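Local structure of geranylgeranyl pyrophosphate synthase (Corynebacterium glutamicum, 3LK5) at residues 185-188 and 189-193; 243-246 and 247-251. The protein probably joins allylic and homoallylic isoprenoid diphosphates head to tail in isoprenoid biosynthesis, as a magnesium-dependent member of the FPP/GGPP synthase family. All blocks are in the same frame, centred on the assembly; numbering follows the deposited sequence.

Contact 1. Residues 185-188 and 189-193; sequences TEVI and GGQLL
Four consecutive backbone hydrogen bonds tie T185, E186, V187 and I188 to G189, G190, Q191 and L192 in a buried part of helix 170-199, within the all-helical polyprenyl synthase fold. They are i to i+4 bonds of a regular alpha-helix: G189 N reaches T185 O at 2.8 Å and G190 N reaches E186 O at 2.7 Å, the latter with an N-H...O angle of 166°. G189 and G190, both buried, carry no side chain, so the backbone alone makes their part of the contact.

The apolar contacts lie one turn apart. I188 has CG2 anti to its own N, with CG1 swung beside that N (chi1 -54°), and CG2 comes within 4.3 Å of L192 CD1, a loose touch between branch ends. L192 also lays its CG alongside the carbonyl oxygen I188 O at 3.5 Å. Both side chains pack on the second subunit, I188 against M154 and L192 against L150 of that chain, while T185 OG1 is hydrogen-bonded to W158 NE1 of the same neighbouring subunit. This side of the helix therefore belongs to the dimer interface.

The polar ends of E186 and Q191 find partners beyond the two segments. E186 runs to R223 of helix 205-231 and forms a salt bridge through OE2, pairing a buried carboxylate with a cation. Q191 bends at chi2 (-142°), and its NE2 makes a weak hydrogen bond to OD1 of D108, a magnesium-binding residue whose metal is absent from this chain; the amide is thus placed consistently with a second-shell role. At the root of that side chain, Q191 CG sits 3.0 Å from V187 O, the same oxygen that accepts the Q191 N hydrogen bond.

Contact 2. Residues 243-246 and 247-251; sequences LHYG and HDIGI
Between L243-G246 and H247-I251 the backbone is joined by four i to i+4 bonds, the first from H247 N to L243 O and the last from G250 N to G246 O, and the last is the most bent, its N-H...O angle being 140° with the donor lying above the carbonyl plane. Y245 and I249, one turn apart, carry the main side-chain contact. The Y245 ring is carried beside its own carbonyl carbon (chi1 167°), and I249 CG1 lies over the centre of one face, 3.8 Å from the centroid and 13° off the normal: a CH-pi contact. I249 CG1 also lies 3.3 Å from Y245 O. Both residues belong to helix 236-263 of the polyprenyl synthase fold and face helices 205-231 and 355-369, and the Y245 hydroxyl is hydrogen-bonded to L361 O and to the Y69 hydroxyl.

On another side of the helix, H247 ND1 donates to D248 OD1 at 2.8 Å from the anti side, somewhat tilted out of the carboxylate plane, while OD1 lies in the plane of the imidazole. The other oxygen, D248 OD2, is held by S343 OG of helix 329-347, so bonds at both oxygens restrain the carboxylate's rotation. I251 CD1 sits over one face of the H247 ring, 3.4 Å above its plane and offset toward the rim.

Contact 1 and contact 2 follow one another in the chain, on helices 170-199 and 236-263, and do not touch: their centres are about 17 Å apart and their nearest atoms about 7 Å. Helix 205-231 meets both, receiving E186 and V187 from contact 1 and L243, Y245 and I249 from contact 2. Their surroundings differ. Residues 185-193 lie at the subunit interface and beside the magnesium-binding site, unoccupied in this chain, the Q191 side chain being about 3 Å from that of D108 and about 5 Å from that of D194. Residues 243-251 lie away from the annotated sites and touch no other chain of the assembly.

Contact 1. Residues 185-188 and 189-193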
loop_
_atom_site.group_PDB
_atom_site.type_symbol
_atom_site.label_atom_id
_atom_site.label_comp_id
_atom_site.label_asym_id
_atom_site.label_seq_id
_atom_site.Cartn_x
_atom_site.Cartn_y
_atom_site.Cartn_z
ATOM N N THR A 185 -2.516 10.617 0.991
ATOM C CA THR A 185 -1.263 11.319 0.658
ATOM C C THR A 185 -0.733 12.028 1.919
ATOM O O THR A 185 0.481 12.039 2.184
ATOM C CB THR A 185 -1.472 12.267 -0.516
ATOM O OG1 THR A 185 -1.625 11.456 -1.699
ATOM C CG2 THR A 185 -0.226 13.197 -0.709
ATOM N N GLU A 186 -1.653 12.635 2.678
ATOM C CA GLU A 186 -1.254 13.401 3.882
ATOM C C GLU A 186 -0.606 12.528 4.949
ATOM O O GLU A 186 0.435 12.900 5.518
ATOM C CB GLU A 186 -2.466 14.192 4.423
ATOM C CG GLU A 186 -2.784 15.417 3.551
ATOM C CD GLU A 186 -4.232 15.941 3.651
ATOM O OE1 GLU A 186 -5.086 15.404 4.396
ATOM O OE2 GLU A 186 -4.560 16.867 2.882
ATOM N N VAL A 187 -1.179 11.354 5.235
ATOM C CA VAL A 187 -0.600 10.519 6.295
ATOM C C VAL A 187 0.790 9.965 5.905
ATOM O O VAL A 187 1.732 9.967 6.715
ATOM C CB VAL A 187 -1.537 9.375 6.777
ATOM C CG1 VAL A 187 -1.756 8.270 5.680
ATOM C CG2 VAL A 187 -0.960 8.718 8.085
ATOM N N ILE A 188 0.932 9.484 4.673
ATOM C CA ILE A 188 2.237 9.004 4.226
ATOM C C ILE A 188 3.232 10.184 4.150
ATOM O O ILE A 188 4.415 10.050 4.564
ATOM C CB ILE A 188 2.132 8.202 2.889
ATOM C CG1 ILE A 188 1.097 7.071 3.014
ATOM C CG2 ILE A 188 3.583 7.671 2.430
ATOM C CD1 ILE A 188 0.808 6.322 1.730
ATOM N N GLY A 189 2.790 11.325 3.612
ATOM C CA GLY A 189 3.655 12.534 3.569
ATOM C C GLY A 189 4.080 12.960 4.994
ATOM O O GLY A 189 5.279 13.235 5.248
ATOM N N GLY A 190 3.113 13.038 5.912
ATOM C CA GLY A 190 3.426 13.222 7.371
ATOM C C GLY A 190 4.445 12.245 7.956
ATOM O O GLY A 190 5.388 12.651 8.651
ATOM N N GLN A 191 4.291 10.954 7.677
ATOM C CA GLN A 191 5.291 9.966 8.102
ATOM C C GLN A 191 6.679 10.142 7.495
ATOM O O GLN A 191 7.715 9.935 8.181
ATOM C CB GLN A 191 4.790 8.569 7.847
ATOM C CG GLN A 191 3.478 8.370 8.515
ATOM C CD GLN A 191 3.310 7.009 9.097
ATOM O OE1 GLN A 191 2.509 6.828 10.041
ATOM N NE2 GLN A 191 4.009 6.013 8.539
ATOM N N LEU A 192 6.708 10.523 6.223
ATOM C CA LEU A 192 7.988 10.805 5.579
ATOM C C LEU A 192 8.696 11.967 6.284
ATOM O O LEU A 192 9.913 11.920 6.499
ATOM C CB LEU A 192 7.821 11.119 4.079
ATOM C CG LEU A 192 7.625 9.866 3.223
ATOM C CD1 LEU A 192 7.032 10.219 1.832
ATOM C CD2 LEU A 192 8.957 9.118 3.112
ATOM N N LEU A 193 7.953 13.031 6.584
ATOM C CA LEU A 193 8.543 14.182 7.281
ATOM C C LEU A 193 9.067 13.797 8.672
ATOM O O LEU A 193 10.127 14.282 9.097
ATOM C CB LEU A 193 7.540 15.336 7.380
ATOM C CG LEU A 193 8.012 16.622 8.065
ATOM C CD1 LEU A 193 9.311 17.161 7.403
ATOM C CD2 LEU A 193 6.919 17.642 7.954
#

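Contact 2. Residues 243-246 and 247-251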
loop_
_atom_site.group_PDB
_atom_site.type_symbol
_atom_site.label_atom_id
_atom_site.label_comp_id
_atom_site.label_asym_id
_atom_site.label_seq_id
_atom_site.Cartn_x
_atom_site.Cartn_y
_atom_site.Cartn_z
ATOM N N LEU A 243 -13.752 20.243 9.271
ATOM C CA LEU A 243 -12.330 20.208 8.961
ATOM C C LEU A 243 -11.546 21.093 9.928
ATOM O O LEU A 243 -10.437 20.724 10.312
ATOM C CB LEU A 243 -12.037 20.629 7.497
ATOM C CG LEU A 243 -12.287 19.552 6.423
ATOM C CD1 LEU A 243 -12.228 20.207 4.990
ATOM C CD2 LEU A 243 -11.295 18.385 6.548
ATOM N N HIS A 244 -12.120 22.227 10.316
ATOM C CA HIS A 244 -11.458 23.101 11.311
ATOM C C HIS A 244 -11.425 22.437 12.674
ATOM O O HIS A 244 -10.403 22.432 13.350
ATOM C CB HIS A 244 -12.178 24.440 11.422
ATOM C CG HIS A 244 -11.831 25.421 10.352
ATOM N ND1 HIS A 244 -10.573 25.975 10.234
ATOM C CD2 HIS A 244 -12.600 26.035 9.418
ATOM C CE1 HIS A 244 -10.569 26.850 9.238
ATOM N NE2 HIS A 244 -11.788 26.915 8.731
ATOM N N TYR A 245 -12.560 21.885 13.091
ATOM C CA TYR A 245 -12.577 21.052 14.293
ATOM C C TYR A 245 -11.520 19.961 14.244
ATOM O O TYR A 245 -10.741 19.772 15.198
ATOM C CB TYR A 245 -13.984 20.450 14.492
ATOM C CG TYR A 245 -14.101 19.323 15.510
ATOM C CD1 TYR A 245 -14.592 19.565 16.817
ATOM C CD2 TYR A 245 -13.737 17.995 15.153
ATOM C CE1 TYR A 245 -14.744 18.492 17.728
ATOM C CE2 TYR A 245 -13.844 16.942 16.038
ATOM C CZ TYR A 245 -14.360 17.185 17.325
ATOM O OH TYR A 245 -14.469 16.094 18.157
ATOM N N GLY A 246 -11.446 19.244 13.136
ATOM C CA GLY A 246 -10.519 18.116 13.057
ATOM C C GLY A 246 -9.070 18.600 13.122
ATOM O O GLY A 246 -8.200 17.902 13.664
ATOM N N HIS A 247 -8.794 19.745 12.504
ATOM C CA HIS A 247 -7.426 20.282 12.491
ATOM C C HIS A 247 -6.994 20.604 13.948
ATOM O O HIS A 247 -5.949 20.111 14.416
ATOM C CB HIS A 247 -7.349 21.552 11.627
ATOM C CG HIS A 247 -6.084 22.348 11.792
ATOM N ND1 HIS A 247 -5.921 23.314 12.773
ATOM C CD2 HIS A 247 -4.942 22.366 11.058
ATOM C CE1 HIS A 247 -4.717 23.859 12.660
ATOM N NE2 HIS A 247 -4.104 23.303 11.627
ATOM N N ASP A 248 -7.834 21.365 14.645
ATOM C CA ASP A 248 -7.532 21.792 16.034
ATOM C C ASP A 248 -7.521 20.638 17.035
ATOM O O ASP A 248 -6.553 20.450 17.771
ATOM C CB ASP A 248 -8.508 22.861 16.490
ATOM C CG ASP A 248 -8.338 24.165 15.750
ATOM O OD1 ASP A 248 -7.406 24.315 14.925
ATOM O OD2 ASP A 248 -9.148 25.060 15.990
ATOM N N ILE A 249 -8.584 19.835 17.041
ATOM C CA ILE A 249 -8.630 18.698 17.939
ATOM C C ILE A 249 -7.558 17.637 17.583
ATOM O O ILE A 249 -6.989 17.004 18.473
ATOM C CB ILE A 249 -10.084 18.087 18.006
ATOM C CG1 ILE A 249 -11.121 19.174 18.387
ATOM C CG2 ILE A 249 -10.122 16.877 18.990
ATOM C CD1 ILE A 249 -10.721 20.054 19.694
ATOM N N GLY A 250 -7.288 17.432 16.290
ATOM C CA GLY A 250 -6.286 16.424 15.901
ATOM C C GLY A 250 -4.882 16.787 16.377
ATOM O O GLY A 250 -4.105 15.897 16.816
ATOM N N ILE A 251 -4.531 18.075 16.250
ATOM C CA ILE A 251 -3.216 18.525 16.754
ATOM C C ILE A 251 -3.192 18.357 18.291
ATOM O O ILE A 251 -2.236 17.801 18.839
ATOM C CB ILE A 251 -2.869 19.984 16.328
ATOM C CG1 ILE A 251 -2.609 20.044 14.798
ATOM C CG2 ILE A 251 -1.610 20.528 17.108
ATOM C CD1 ILE A 251 -2.711 21.445 14.254
#